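Local coordinates for glycoside Hydrolase (Bacteroides plebeius, PDB 5T3B), which probably hydrolyses glycosidic bonds in agar-type galactans, as a family 50 glycoside hydrolase of a gut bacterium, at residues A[102-107]-A[112-117]; A[121-126]-A[245-250]; A[218-223]-A[304-309]. One frame throughout, in Å; residues are numbered along the deposited sequence.

Contact 1: A[102-107]-A[112-117]; sequences RVEKNS and WIVDPE
Glu104 OE1 is gripped end-on by both Arg102 NH1 and Arg102 NH2, each at 3.1 Å, and the paired side chains lie against Val114 of the facing strand. The carboxylate oxygen sits in the guanidinium plane. NH2 meets its anti lone pair, while NH1 comes from above the carboxylate plane. Arg102 NH2 also reaches Lys96 O. The arginine chain runs extended beside Val114, pointing the same way, and Val114 CB covers one face of its guanidinium. Val114 CG2 packs on Glu104 CB at 3.6 Å. Glu104 then bends at chi2 (-76°), which turns its carboxylate back toward Arg102. With an alanine in place of Arg102, the Glu104 carboxylate would probably lose its charged mate and one flank of Val114 would be uncovered.

The backbones pair antiparallel, with a marked twist (134° between the strand directions). Arg102 and Val114 exchange two bonds, with Val114 N to Arg102 O at 2.8 Å. Glu104 and Trp112 exchange two more, with Glu104 N to Trp112 O at 2.8 Å. Between them lies the non-hydrogen-bonded pair Val103 and Ile113. On the other face, Val103 CG2 meets Ile113 CD1 at 3.8 Å.

The two strands make a beta hairpin. Strand 111-114 pairs on its far edge with strand 120-126, and the Trp112 ring packs against Tyr473 and Ile476 of helix 472-480.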
ATOM      1  N   ARG A 102       8.470 -10.404   9.767  1.00  8.85           N
ATOM      2  CA  ARG A 102       7.559 -11.539   9.503  1.00  8.86           C
ATOM      3  C   ARG A 102       6.140 -11.147   9.911  1.00  9.05           C
ATOM      4  O   ARG A 102       5.939 -10.050  10.409  1.00 10.33           O
ATOM      5  CB  ARG A 102       8.046 -12.788  10.253  1.00 10.03           C
ATOM      6  CG  ARG A 102       7.918 -12.678  11.737  1.00 10.46           C
ATOM      7  CD  ARG A 102       8.595 -13.848  12.459  1.00 12.25           C
ATOM      8  NE  ARG A 102       8.327 -13.881  13.853  1.00 13.64           N
ATOM      9  CZ  ARG A 102       7.195 -14.269  14.381  1.00 15.71           C
ATOM     10  NH1 ARG A 102       6.207 -14.774  13.621  1.00 17.71           N
ATOM     11  NH2 ARG A 102       7.009 -14.149  15.671  1.00 17.72           N
ATOM     12  N   VAL A 103       5.169 -12.039   9.692  1.00  9.42           N
ATOM     13  CA  VAL A 103       3.788 -11.776   9.971  1.00  9.79           C
ATOM     14  C   VAL A 103       3.321 -12.657  11.104  1.00 10.39           C
ATOM     15  O   VAL A 103       3.529 -13.879  11.055  1.00 12.33           O
ATOM     16  CB  VAL A 103       2.917 -11.956   8.724  1.00 10.43           C
ATOM     17  CG1 VAL A 103       1.485 -11.633   8.996  1.00 13.88           C
ATOM     18  CG2 VAL A 103       3.463 -11.143   7.569  1.00 11.55           C
ATOM     19  N   GLU A 104       2.608 -12.070  12.069  1.00 11.61           N
ATOM     20  CA  GLU A 104       1.999 -12.774  13.188  1.00 12.48           C
ATOM     21  C   GLU A 104       0.478 -12.455  13.328  1.00 14.64           C
ATOM     22  O   GLU A 104      -0.039 -11.567  12.735  1.00 13.89           O
ATOM     23  CB  GLU A 104       2.652 -12.268  14.447  1.00 16.78           C
ATOM     24  CG  GLU A 104       3.785 -13.168  14.865  1.00 23.75           C
ATOM     25  CD  GLU A 104       3.300 -14.439  15.509  1.00 22.26           C
ATOM     26  OE1 GLU A 104       4.154 -15.215  15.835  1.00 34.12           O
ATOM     27  OE2 GLU A 104       2.088 -14.669  15.653  1.00 30.84           O
ATOM     28  N   LYS A 105      -0.221 -13.155  14.241  1.00 17.40           N
ATOM     29  CA  LYS A 105      -1.629 -12.846  14.593  1.00 19.04           C
ATOM     30  C   LYS A 105      -1.783 -13.061  16.093  1.00 16.89           C
ATOM     31  O   LYS A 105      -1.310 -14.077  16.626  1.00 25.49           O
ATOM     32  CB  LYS A 105      -2.643 -13.689  13.742  1.00 21.90           C
ATOM     33  CG  LYS A 105      -4.093 -13.411  14.123  1.00 25.92           C
ATOM     34  CD  LYS A 105      -5.244 -13.676  13.123  1.00 23.06           C
ATOM     35  CE  LYS A 105      -5.502 -15.014  12.531  1.00 30.60           C
ATOM     36  NZ  LYS A 105      -6.425 -14.796  11.384  1.00 40.27           N
ATOM     37  N   ASN A 106      -2.394 -12.095  16.754  1.00 17.41           N
ATOM     38  CA  ASN A 106      -2.583 -12.154  18.225  1.00 19.27           C
ATOM     39  C   ASN A 106      -3.862 -12.904  18.537  1.00 20.15           C
ATOM     40  O   ASN A 106      -4.635 -13.314  17.628  1.00 19.56           O
ATOM     41  CB  ASN A 106      -2.493 -10.745  18.940  1.00 19.41           C
ATOM     42  CG  ASN A 106      -3.676  -9.868  18.734  1.00 19.96           C
ATOM     43  OD1 ASN A 106      -4.731 -10.336  18.277  1.00 24.60           O
ATOM     44  ND2 ASN A 106      -3.500  -8.489  19.039  1.00 23.64           N
ATOM     45  N   SER A 107      -4.123 -13.091  19.835  1.00 21.16           N
ATOM     46  CA  SER A 107      -5.235 -13.937  20.243  1.00 22.53           C
ATOM     47  C   SER A 107      -6.596 -13.382  20.042  1.00 21.20           C
ATOM     48  O   SER A 107      -7.570 -14.120  20.069  1.00 26.20           O
ATOM     49  CB  SER A 107      -5.094 -14.292  21.717  1.00 20.71           C
ATOM     50  OG  SER A 107      -5.086 -13.209  22.668  1.00 21.60           O
ATOM     51  N   TRP A 112      -0.223  -8.645  12.876  1.00 10.48           N
ATOM     52  CA  TRP A 112       0.877  -7.714  13.009  1.00  9.99           C
ATOM     53  C   TRP A 112       2.013  -8.089  12.134  1.00  9.78           C
ATOM     54  O   TRP A 112       2.366  -9.276  12.017  1.00 12.05           O
ATOM     55  CB  TRP A 112       1.431  -7.751  14.436  1.00 10.79           C
ATOM     56  CG  TRP A 112       0.551  -7.254  15.514  1.00 12.36           C
ATOM     57  CD1 TRP A 112      -0.198  -8.056  16.315  1.00 16.16           C
ATOM     58  CD2 TRP A 112       0.247  -5.906  15.897  1.00 12.15           C
ATOM     59  NE1 TRP A 112      -0.908  -7.313  17.147  1.00 19.40           N
ATOM     60  CE2 TRP A 112      -0.641  -5.989  16.955  1.00 14.37           C
ATOM     61  CE3 TRP A 112       0.671  -4.666  15.482  1.00 12.59           C
ATOM     62  CZ2 TRP A 112      -1.133  -4.873  17.618  1.00 15.79           C
ATOM     63  CZ3 TRP A 112       0.185  -3.546  16.169  1.00 12.86           C
ATOM     64  CH2 TRP A 112      -0.715  -3.682  17.203  1.00 14.17           C
ATOM     65  N   ILE A 113       2.650  -7.096  11.519  1.00  8.95           N
ATOM     66  CA  ILE A 113       4.050  -7.288  11.146  1.00  8.93           C
ATOM     67  C   ILE A 113       4.883  -7.278  12.438  1.00  9.61           C
ATOM     68  O   ILE A 113       4.659  -6.448  13.299  1.00 11.24           O
ATOM     69  CB  ILE A 113       4.524  -6.179  10.198  1.00 10.35           C
ATOM     70  CG1 ILE A 113       3.743  -6.251   8.914  1.00 13.95           C
ATOM     71  CG2 ILE A 113       6.052  -6.206  10.011  1.00 12.39           C
ATOM     72  CD1 ILE A 113       3.987  -7.412   8.142  1.00 17.29           C
ATOM     73  N   VAL A 114       5.841  -8.221  12.505  1.00  9.26           N
ATOM     74  CA  VAL A 114       6.755  -8.331  13.660  1.00 10.70           C
ATOM     75  C   VAL A 114       8.146  -8.057  13.107  1.00  9.01           C
ATOM     76  O   VAL A 114       8.529  -8.564  12.041  1.00 10.08           O
ATOM     77  CB  VAL A 114       6.616  -9.757  14.274  1.00 15.79           C
ATOM     78  CG1 VAL A 114       7.736 -10.160  15.188  1.00 18.52           C
ATOM     79  CG2 VAL A 114       5.198  -9.781  14.930  1.00 17.94           C
ATOM     80  N   ASP A 115       8.903  -7.252  13.864  1.00  8.70           N
ATOM     81  CA  ASP A 115      10.238  -6.875  13.485  1.00  9.20           C
ATOM     82  C   ASP A 115      11.267  -7.956  13.770  1.00  8.66           C
ATOM     83  O   ASP A 115      10.920  -9.003  14.343  1.00  9.97           O
ATOM     84  CB  ASP A 115      10.574  -5.488  14.071  1.00  9.42           C
ATOM     85  CG  ASP A 115      10.936  -5.493  15.531  1.00  9.44           C
ATOM     86  OD1 ASP A 115      11.283  -6.513  16.134  1.00 10.16           O
ATOM     87  OD2 ASP A 115      10.886  -4.343  16.097  1.00 11.72           O
ATOM     88  N   PRO A 116      12.497  -7.762  13.343  1.00  8.85           N
ATOM     89  CA  PRO A 116      13.506  -8.825  13.553  1.00  9.80           C
ATOM     90  C   PRO A 116      13.691  -9.299  15.010  1.00 11.03           C
ATOM     91  O   PRO A 116      14.149 -10.411  15.195  1.00 12.17           O
ATOM     92  CB  PRO A 116      14.768  -8.179  13.051  1.00 10.60           C
ATOM     93  CG  PRO A 116      14.286  -7.317  11.868  1.00 11.60           C
ATOM     94  CD  PRO A 116      13.013  -6.728  12.430  1.00 10.91           C
ATOM     95  N   GLU A 117      13.370  -8.430  15.957  1.00 10.12           N
ATOM     96  CA  GLU A 117      13.489  -8.737  17.399  1.00 11.21           C
ATOM     97  C   GLU A 117      12.182  -9.216  18.019  1.00 12.04           C
ATOM     98  O   GLU A 117      12.135  -9.465  19.196  1.00 13.75           O
ATOM     99  CB  GLU A 117      14.016  -7.510  18.118  1.00 12.72           C
ATOM    100  CG  GLU A 117      15.402  -7.144  17.685  1.00 14.80           C
ATOM    101  CD  GLU A 117      15.939  -5.874  18.341  1.00 15.40           C
ATOM    102  OE1 GLU A 117      15.781  -5.727  19.603  1.00 18.28           O
ATOM    103  OE2 GLU A 117      16.600  -5.075  17.629  1.00 16.95           O
TER

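Contact 2: A[121-126]-A[245-250]; sequences YYVRGI and DVLGFF
Leu247 makes the apolar contact, with one methyl for each partner on strand 120-126. Leu247 CD1 comes to the edge of the Tyr121 ring, near its plane, 4.4 Å from CD2 of that tyrosine. CD2 of Leu247 meets Val123 CG1 at 4.3 Å. The leucine has CG anti to its backbone N (chi1 180°), which carries the fork from the loop across to the strand. Both approaches are loose, and all three residues are buried. Ile113 of strand 111-114 touches Val123 as well.

Strand 120-126 runs parallel to strands 163-165 and 432-437, one on either side. This is consistent with the (beta/alpha)8 barrel of glycoside hydrolase family 50, in which the first strand lies between the second and the last.

Polar bonds act within the strand segment. Arg124 holds Tyr122 O side-on with two nitrogens, NE at 2.9 Å and NH2 at 3.0 Å. NH2 lies in the carbonyl plane and NE above it. The Tyr121 OH takes a weak bond from Arg124 N and pairs more firmly with Ser163 OG. The Tyr121 ring itself lies over its own chain, with Val123 N 4.3 Å above the ring centre.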
ATOM      1  N   TYR A 121       5.406  -4.141  14.736  1.00  8.99           N
ATOM      2  CA  TYR A 121       5.629  -2.946  13.966  1.00  8.85           C
ATOM      3  C   TYR A 121       4.372  -2.638  13.194  1.00  8.93           C
ATOM      4  O   TYR A 121       4.081  -3.328  12.202  1.00 10.36           O
ATOM      5  CB  TYR A 121       6.808  -3.098  12.984  1.00  9.04           C
ATOM      6  CG  TYR A 121       6.963  -1.933  12.045  1.00  8.80           C
ATOM      7  CD1 TYR A 121       6.977  -0.622  12.542  1.00  9.25           C
ATOM      8  CD2 TYR A 121       6.990  -2.124  10.671  1.00  9.53           C
ATOM      9  CE1 TYR A 121       7.004   0.462  11.712  1.00  9.31           C
ATOM     10  CE2 TYR A 121       7.034  -1.018   9.813  1.00  9.33           C
ATOM     11  CZ  TYR A 121       7.046   0.258  10.336  1.00  8.93           C
ATOM     12  OH  TYR A 121       7.020   1.371   9.510  1.00 10.11           O
ATOM     13  N   TYR A 122       3.641  -1.614  13.578  1.00  8.14           N
ATOM     14  CA  TYR A 122       2.493  -1.157  12.837  1.00  8.27           C
ATOM     15  C   TYR A 122       3.018  -0.333  11.686  1.00  7.06           C
ATOM     16  O   TYR A 122       3.703   0.677  11.894  1.00  8.44           O
ATOM     17  CB  TYR A 122       1.507  -0.386  13.717  1.00  9.24           C
ATOM     18  CG  TYR A 122       0.191  -0.222  13.012  1.00  8.72           C
ATOM     19  CD1 TYR A 122      -0.730  -1.242  12.969  1.00  9.42           C
ATOM     20  CD2 TYR A 122      -0.092   0.914  12.249  1.00  8.58           C
ATOM     21  CE1 TYR A 122      -1.902  -1.128  12.260  1.00  8.89           C
ATOM     22  CE2 TYR A 122      -1.263   1.003  11.508  1.00  9.01           C
ATOM     23  CZ  TYR A 122      -2.192  -0.019  11.534  1.00  8.68           C
ATOM     24  OH  TYR A 122      -3.344   0.085  10.817  1.00  9.45           O
ATOM     25  N   VAL A 123       2.750  -0.753  10.443  1.00  8.25           N
ATOM     26  CA  VAL A 123       3.419  -0.121   9.314  1.00  8.08           C
ATOM     27  C   VAL A 123       2.898   1.307   9.131  1.00  7.56           C
ATOM     28  O   VAL A 123       1.687   1.519   8.959  1.00  8.04           O
ATOM     29  CB  VAL A 123       3.229  -0.896   7.997  1.00  8.84           C
ATOM     30  CG1 VAL A 123       3.948  -0.197   6.878  1.00 10.00           C
ATOM     31  CG2 VAL A 123       3.740  -2.326   8.165  1.00 10.74           C
ATOM     32  N   ARG A 124       3.826   2.288   9.133  1.00  7.70           N
ATOM     33  CA  ARG A 124       3.544   3.685   8.795  1.00  7.02           C
ATOM     34  C   ARG A 124       4.641   4.123   7.854  1.00  7.30           C
ATOM     35  O   ARG A 124       5.752   4.385   8.267  1.00  8.40           O
ATOM     36  CB  ARG A 124       3.450   4.523  10.057  1.00  8.13           C
ATOM     37  CG  ARG A 124       2.166   4.298  10.856  1.00  7.96           C
ATOM     38  CD  ARG A 124       2.366   4.440  12.359  1.00  8.12           C
ATOM     39  NE  ARG A 124       3.245   3.360  12.816  1.00  7.19           N
ATOM     40  CZ  ARG A 124       4.126   3.424  13.800  1.00  7.55           C
ATOM     41  NH1 ARG A 124       4.102   4.431  14.661  1.00  9.93           N
ATOM     42  NH2 ARG A 124       5.024   2.458  13.907  1.00  9.35           N
ATOM     43  N   GLY A 125       4.312   4.093   6.553  1.00  7.48           N
ATOM     44  CA  GLY A 125       5.265   4.342   5.530  1.00  8.11           C
ATOM     45  C   GLY A 125       4.983   5.571   4.677  1.00  7.05           C
ATOM     46  O   GLY A 125       3.907   6.143   4.720  1.00  7.94           O
ATOM     47  N   ILE A 126       6.012   5.912   3.906  1.00  7.72           N
ATOM     48  CA  ILE A 126       5.960   6.999   2.940  1.00  7.84           C
ATOM     49  C   ILE A 126       6.366   6.448   1.571  1.00  7.32           C
ATOM     50  O   ILE A 126       7.384   5.751   1.468  1.00  8.61           O
ATOM     51  CB  ILE A 126       6.894   8.147   3.350  1.00  9.52           C
ATOM     52  CG1 ILE A 126       6.489   8.719   4.660  1.00 11.10           C
ATOM     53  CG2 ILE A 126       6.989   9.181   2.218  1.00 11.52           C
ATOM     54  CD1 ILE A 126       5.321   9.556   4.610  1.00 13.54           C
ATOM     55  N   ASP A 245      16.754  -4.999   7.103  1.00 10.17           N
ATOM     56  CA  ASP A 245      16.083  -3.681   7.025  1.00 10.63           C
ATOM     57  C   ASP A 245      15.142  -3.562   5.871  1.00  9.75           C
ATOM     58  O   ASP A 245      14.573  -2.481   5.664  1.00 11.03           O
ATOM     59  CB  ASP A 245      17.140  -2.591   7.013  1.00 11.13           C
ATOM     60  CG  ASP A 245      17.887  -2.548   8.344  1.00 12.41           C
ATOM     61  OD1 ASP A 245      17.264  -2.740   9.427  1.00 15.88           O
ATOM     62  OD2 ASP A 245      19.137  -2.336   8.284  1.00 14.28           O
ATOM     63  N   VAL A 246      14.929  -4.641   5.159  1.00  9.90           N
ATOM     64  CA  VAL A 246      13.956  -4.714   4.080  1.00  9.33           C
ATOM     65  C   VAL A 246      12.664  -5.309   4.607  1.00  9.30           C
ATOM     66  O   VAL A 246      12.614  -6.416   5.103  1.00 11.12           O
ATOM     67  CB  VAL A 246      14.554  -5.473   2.900  1.00  9.78           C
ATOM     68  CG1 VAL A 246      13.498  -5.696   1.827  1.00 10.28           C
ATOM     69  CG2 VAL A 246      15.770  -4.828   2.350  1.00 10.56           C
ATOM     70  N   LEU A 247      11.589  -4.499   4.604  1.00  8.98           N
ATOM     71  CA  LEU A 247      10.283  -4.919   5.075  1.00  9.55           C
ATOM     72  C   LEU A 247       9.751  -6.058   4.202  1.00  9.60           C
ATOM     73  O   LEU A 247       9.169  -7.019   4.687  1.00 11.10           O
ATOM     74  CB  LEU A 247       9.329  -3.728   5.090  1.00 11.58           C
ATOM     75  CG  LEU A 247       7.929  -3.897   5.530  1.00 13.04           C
ATOM     76  CD1 LEU A 247       7.903  -4.376   6.981  1.00 17.63           C
ATOM     77  CD2 LEU A 247       7.193  -2.586   5.410  1.00 16.44           C
ATOM     78  N   GLY A 248       9.903  -5.940   2.892  1.00  8.88           N
ATOM     79  CA  GLY A 248       9.440  -6.883   1.908  1.00  7.91           C
ATOM     80  C   GLY A 248       9.462  -6.226   0.569  1.00  7.97           C
ATOM     81  O   GLY A 248      10.059  -5.183   0.385  1.00  8.89           O
ATOM     82  N   PHE A 249       8.798  -6.853  -0.437  1.00  7.79           N
ATOM     83  CA  PHE A 249       8.781  -6.255  -1.787  1.00  8.03           C
ATOM     84  C   PHE A 249       7.421  -6.377  -2.434  1.00  7.21           C
ATOM     85  O   PHE A 249       6.629  -7.264  -2.126  1.00  7.61           O
ATOM     86  CB  PHE A 249       9.831  -6.893  -2.704  1.00  7.73           C
ATOM     87  CG  PHE A 249       9.508  -8.316  -3.152  1.00  7.60           C
ATOM     88  CD1 PHE A 249       9.726  -9.399  -2.298  1.00  8.54           C
ATOM     89  CD2 PHE A 249       9.023  -8.555  -4.406  1.00  8.35           C
ATOM     90  CE1 PHE A 249       9.433 -10.672  -2.678  1.00  9.89           C
ATOM     91  CE2 PHE A 249       8.744  -9.831  -4.790  1.00  9.38           C
ATOM     92  CZ  PHE A 249       8.909 -10.896  -3.918  1.00  9.87           C
ATOM     93  N   PHE A 250       7.191  -5.471  -3.376  1.00  6.75           N
ATOM     94  CA  PHE A 250       6.017  -5.515  -4.231  1.00  7.17           C
ATOM     95  C   PHE A 250       6.466  -5.971  -5.604  1.00  7.00           C
ATOM     96  O   PHE A 250       7.503  -5.535  -6.104  1.00  7.73           O
ATOM     97  CB  PHE A 250       5.372  -4.136  -4.377  1.00  6.63           C
ATOM     98  CG  PHE A 250       5.157  -3.464  -3.050  1.00  6.05           C
ATOM     99  CD1 PHE A 250       4.104  -3.837  -2.214  1.00  7.44           C
ATOM    100  CD2 PHE A 250       6.046  -2.498  -2.610  1.00  6.67           C
ATOM    101  CE1 PHE A 250       3.974  -3.266  -0.987  1.00  7.30           C
ATOM    102  CE2 PHE A 250       5.927  -1.931  -1.364  1.00  8.10           C
ATOM    103  CZ  PHE A 250       4.893  -2.299  -0.567  1.00  7.46           C
TER

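Contact 3: A[218-223]-A[304-309]; sequences LVFYDG and NEFAGI
Phe220 and Phe306 reach toward each other from opposite directions and form the closer half of this contact. Phe220 CE2 lies 4.0 Å from Phe306 CZ, so the rings meet through their outer atoms. At Phe306 a chi1 of 180° swings the ring away from the backbone N, and this brings it out from the helix to the loop. The ring is buried and also meets the rings of Phe268 and Phe285. Phe220 is backed by its own neighbour: Val219 CG2 sits 3.8 Å over one face of the Phe220 ring, nearer its periphery than its middle.

The Ile309 side is looser. Its CG2 stands at the edge of the Phe220 ring, 4.5 Å from CZ. Both Ile309 and Phe220 remain partly open to solvent. The contact is purely apolar.

The backbone bond from Tyr221 N to Leu218 O, 2.9 Å, closes the 3-10 turn that presents Phe220. Gly223 then takes the N-cap position of helix 224-232. Phe220 thus packs the loop before that helix onto two others, touching Ala281 of helix 277-288 and Cys310 and Lys313 of helix 300-324.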
ATOM      1  N   LEU A 218       0.386 -12.735 -19.470  1.00 10.71           N
ATOM      2  CA  LEU A 218       1.706 -13.328 -19.557  1.00 11.08           C
ATOM      3  C   LEU A 218       1.938 -14.511 -18.603  1.00 10.51           C
ATOM      4  O   LEU A 218       2.797 -15.360 -18.839  1.00 11.90           O
ATOM      5  CB  LEU A 218       2.770 -12.278 -19.320  1.00 11.45           C
ATOM      6  CG  LEU A 218       2.908 -11.227 -20.393  1.00 12.88           C
ATOM      7  CD1 LEU A 218       3.743 -10.055 -19.911  1.00 13.93           C
ATOM      8  CD2 LEU A 218       3.464 -11.787 -21.693  1.00 13.89           C
ATOM      9  N   VAL A 219       1.076 -14.612 -17.567  1.00 10.33           N
ATOM     10  CA  VAL A 219       1.233 -15.742 -16.655  1.00 10.64           C
ATOM     11  C   VAL A 219       0.907 -17.089 -17.324  1.00 11.63           C
ATOM     12  O   VAL A 219       1.315 -18.116 -16.800  1.00 12.80           O
ATOM     13  CB  VAL A 219       0.365 -15.603 -15.405  1.00 11.08           C
ATOM     14  CG1 VAL A 219       0.699 -14.338 -14.654  1.00 10.94           C
ATOM     15  CG2 VAL A 219      -1.138 -15.645 -15.707  1.00 12.03           C
ATOM     16  N   PHE A 220       0.293 -17.056 -18.487  1.00 11.31           N
ATOM     17  CA  PHE A 220       0.017 -18.281 -19.231  1.00 11.77           C
ATOM     18  C   PHE A 220       1.083 -18.630 -20.225  1.00 13.43           C
ATOM     19  O   PHE A 220       0.984 -19.680 -20.899  1.00 14.49           O
ATOM     20  CB  PHE A 220      -1.318 -18.157 -19.945  1.00 11.78           C
ATOM     21  CG  PHE A 220      -2.482 -17.916 -19.006  1.00 12.27           C
ATOM     22  CD1 PHE A 220      -2.933 -18.941 -18.182  1.00 14.15           C
ATOM     23  CD2 PHE A 220      -3.117 -16.668 -18.930  1.00 13.22           C
ATOM     24  CE1 PHE A 220      -3.971 -18.741 -17.317  1.00 14.99           C
ATOM     25  CE2 PHE A 220      -4.149 -16.479 -18.041  1.00 12.16           C
ATOM     26  CZ  PHE A 220      -4.585 -17.522 -17.251  1.00 13.23           C
ATOM     27  N   TYR A 221       2.088 -17.759 -20.373  1.00 12.61           N
ATOM     28  CA  TYR A 221       3.129 -17.994 -21.358  1.00 13.69           C
ATOM     29  C   TYR A 221       4.156 -18.984 -20.840  1.00 13.48           C
ATOM     30  O   TYR A 221       4.407 -19.078 -19.620  1.00 14.06           O
ATOM     31  CB  TYR A 221       3.786 -16.665 -21.753  1.00 14.18           C
ATOM     32  CG  TYR A 221       2.992 -15.779 -22.670  1.00 14.75           C
ATOM     33  CD1 TYR A 221       1.680 -15.442 -22.433  1.00 12.87           C
ATOM     34  CD2 TYR A 221       3.592 -15.283 -23.829  1.00 15.89           C
ATOM     35  CE1 TYR A 221       0.965 -14.617 -23.316  1.00 15.76           C
ATOM     36  CE2 TYR A 221       2.890 -14.488 -24.724  1.00 15.72           C
ATOM     37  CZ  TYR A 221       1.596 -14.130 -24.467  1.00 15.95           C
ATOM     38  OH  TYR A 221       0.860 -13.359 -25.306  1.00 17.91           O
ATOM     39  N   ASP A 222       4.784 -19.683 -21.790  1.00 15.99           N
ATOM     40  CA  ASP A 222       5.797 -20.640 -21.412  1.00 17.39           C
ATOM     41  C   ASP A 222       6.897 -19.934 -20.588  1.00 15.51           C
ATOM     42  O   ASP A 222       7.378 -18.879 -20.961  1.00 17.08           O
ATOM     43  CB  ASP A 222       6.417 -21.280 -22.631  1.00 22.09           C
ATOM     44  CG  ASP A 222       5.493 -22.372 -23.273  1.00 27.67           C
ATOM     45  OD1 ASP A 222       4.348 -22.633 -22.822  1.00 35.02           O
ATOM     46  OD2 ASP A 222       5.935 -23.018 -24.214  1.00 43.65           O
ATOM     47  N   GLY A 223       7.266 -20.557 -19.464  1.00 13.60           N
ATOM     48  CA  GLY A 223       8.421 -20.133 -18.718  1.00 13.93           C
ATOM     49  C   GLY A 223       8.172 -19.137 -17.586  1.00 11.84           C
ATOM     50  O   GLY A 223       9.115 -18.752 -16.916  1.00 13.64           O
ATOM     51  N   ASN A 304     -14.891 -12.632 -13.125  1.00 12.82           N
ATOM     52  CA  ASN A 304     -14.248 -12.486 -11.843  1.00 12.89           C
ATOM     53  C   ASN A 304     -13.488 -13.733 -11.496  1.00 12.14           C
ATOM     54  O   ASN A 304     -12.353 -13.640 -10.995  1.00 12.85           O
ATOM     55  CB  ASN A 304     -15.246 -12.110 -10.767  1.00 14.12           C
ATOM     56  CG  ASN A 304     -15.753 -10.706 -10.927  1.00 16.33           C
ATOM     57  OD1 ASN A 304     -15.197  -9.890 -11.675  1.00 17.58           O
ATOM     58  ND2 ASN A 304     -16.896 -10.457 -10.343  1.00 20.18           N
ATOM     59  N   GLU A 305     -14.077 -14.918 -11.720  1.00 12.94           N
ATOM     60  CA  GLU A 305     -13.374 -16.158 -11.499  1.00 14.42           C
ATOM     61  C   GLU A 305     -12.134 -16.296 -12.349  1.00 12.36           C
ATOM     62  O   GLU A 305     -11.070 -16.697 -11.864  1.00 13.16           O
ATOM     63  CB  GLU A 305     -14.303 -17.349 -11.747  1.00 15.94           C
ATOM     64  CG  GLU A 305     -13.647 -18.642 -11.342  1.00 19.97           C
ATOM     65  CD  GLU A 305     -14.539 -19.858 -11.500  1.00 27.14           C
ATOM     66  OE1 GLU A 305     -15.728 -19.693 -11.849  1.00 29.59           O
ATOM     67  OE2 GLU A 305     -14.010 -20.997 -11.305  1.00 35.29           O
ATOM     68  N   PHE A 306     -12.250 -15.938 -13.625  1.00 13.26           N
ATOM     69  CA  PHE A 306     -11.095 -16.015 -14.518  1.00 12.77           C
ATOM     70  C   PHE A 306      -9.963 -15.090 -14.058  1.00 10.85           C
ATOM     71  O   PHE A 306      -8.802 -15.478 -14.068  1.00 11.80           O
ATOM     72  CB  PHE A 306     -11.486 -15.724 -15.977  1.00 13.36           C
ATOM     73  CG  PHE A 306     -10.341 -15.788 -16.916  1.00 13.19           C
ATOM     74  CD1 PHE A 306      -9.790 -16.991 -17.258  1.00 13.98           C
ATOM     75  CD2 PHE A 306      -9.777 -14.637 -17.389  1.00 13.42           C
ATOM     76  CE1 PHE A 306      -8.668 -17.023 -18.091  1.00 14.88           C
ATOM     77  CE2 PHE A 306      -8.651 -14.646 -18.174  1.00 16.18           C
ATOM     78  CZ  PHE A 306      -8.109 -15.844 -18.580  1.00 14.36           C
ATOM     79  N   ALA A 307     -10.327 -13.849 -13.677  1.00 12.00           N
ATOM     80  CA  ALA A 307      -9.335 -12.952 -13.134  1.00 11.86           C
ATOM     81  C   ALA A 307      -8.628 -13.559 -11.910  1.00 10.86           C
ATOM     82  O   ALA A 307      -7.438 -13.378 -11.702  1.00 11.88           O
ATOM     83  CB  ALA A 307      -9.994 -11.600 -12.824  1.00 12.37           C
ATOM     84  N   GLY A 308      -9.394 -14.242 -11.056  1.00 10.83           N
ATOM     85  CA  GLY A 308      -8.843 -14.969  -9.932  1.00 11.45           C
ATOM     86  C   GLY A 308      -7.839 -16.044 -10.317  1.00 10.91           C
ATOM     87  O   GLY A 308      -6.846 -16.249  -9.633  1.00 12.60           O
ATOM     88  N   ILE A 309      -8.118 -16.790 -11.395  1.00 11.77           N
ATOM     89  CA  ILE A 309      -7.185 -17.792 -11.911  1.00 11.78           C
ATOM     90  C   ILE A 309      -5.898 -17.129 -12.366  1.00 11.41           C
ATOM     91  O   ILE A 309      -4.788 -17.596 -12.055  1.00 11.88           O
ATOM     92  CB  ILE A 309      -7.810 -18.631 -13.074  1.00 14.38           C
ATOM     93  CG1 ILE A 309      -8.906 -19.521 -12.475  1.00 16.53           C
ATOM     94  CG2 ILE A 309      -6.740 -19.385 -13.811  1.00 16.46           C
ATOM     95  CD1 ILE A 309      -9.787 -20.093 -13.511  1.00 20.61           C
TER

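Contacts 1 and 2 are neighbours, with centres 12 Å apart. They share the pairing of strands 111-114 and 120-126, where Ile113 O and Tyr121 N probably hydrogen-bond at 2.8 Å. Ile113 CG2 also packs on Leu247 CD1 at 4.0 Å, so the hairpin, the strand and the 245-250 loop form one continuous packed region. Contact 3 is peripheral. Its centre is 31 Å from that of contact 1 and 28 Å from that of contact 2, and it joins a loop to a helix. Along the chain contact 1 closes first. Contacts 2 and 3 then alternate, so the chain passes between strand region and helical periphery more than once.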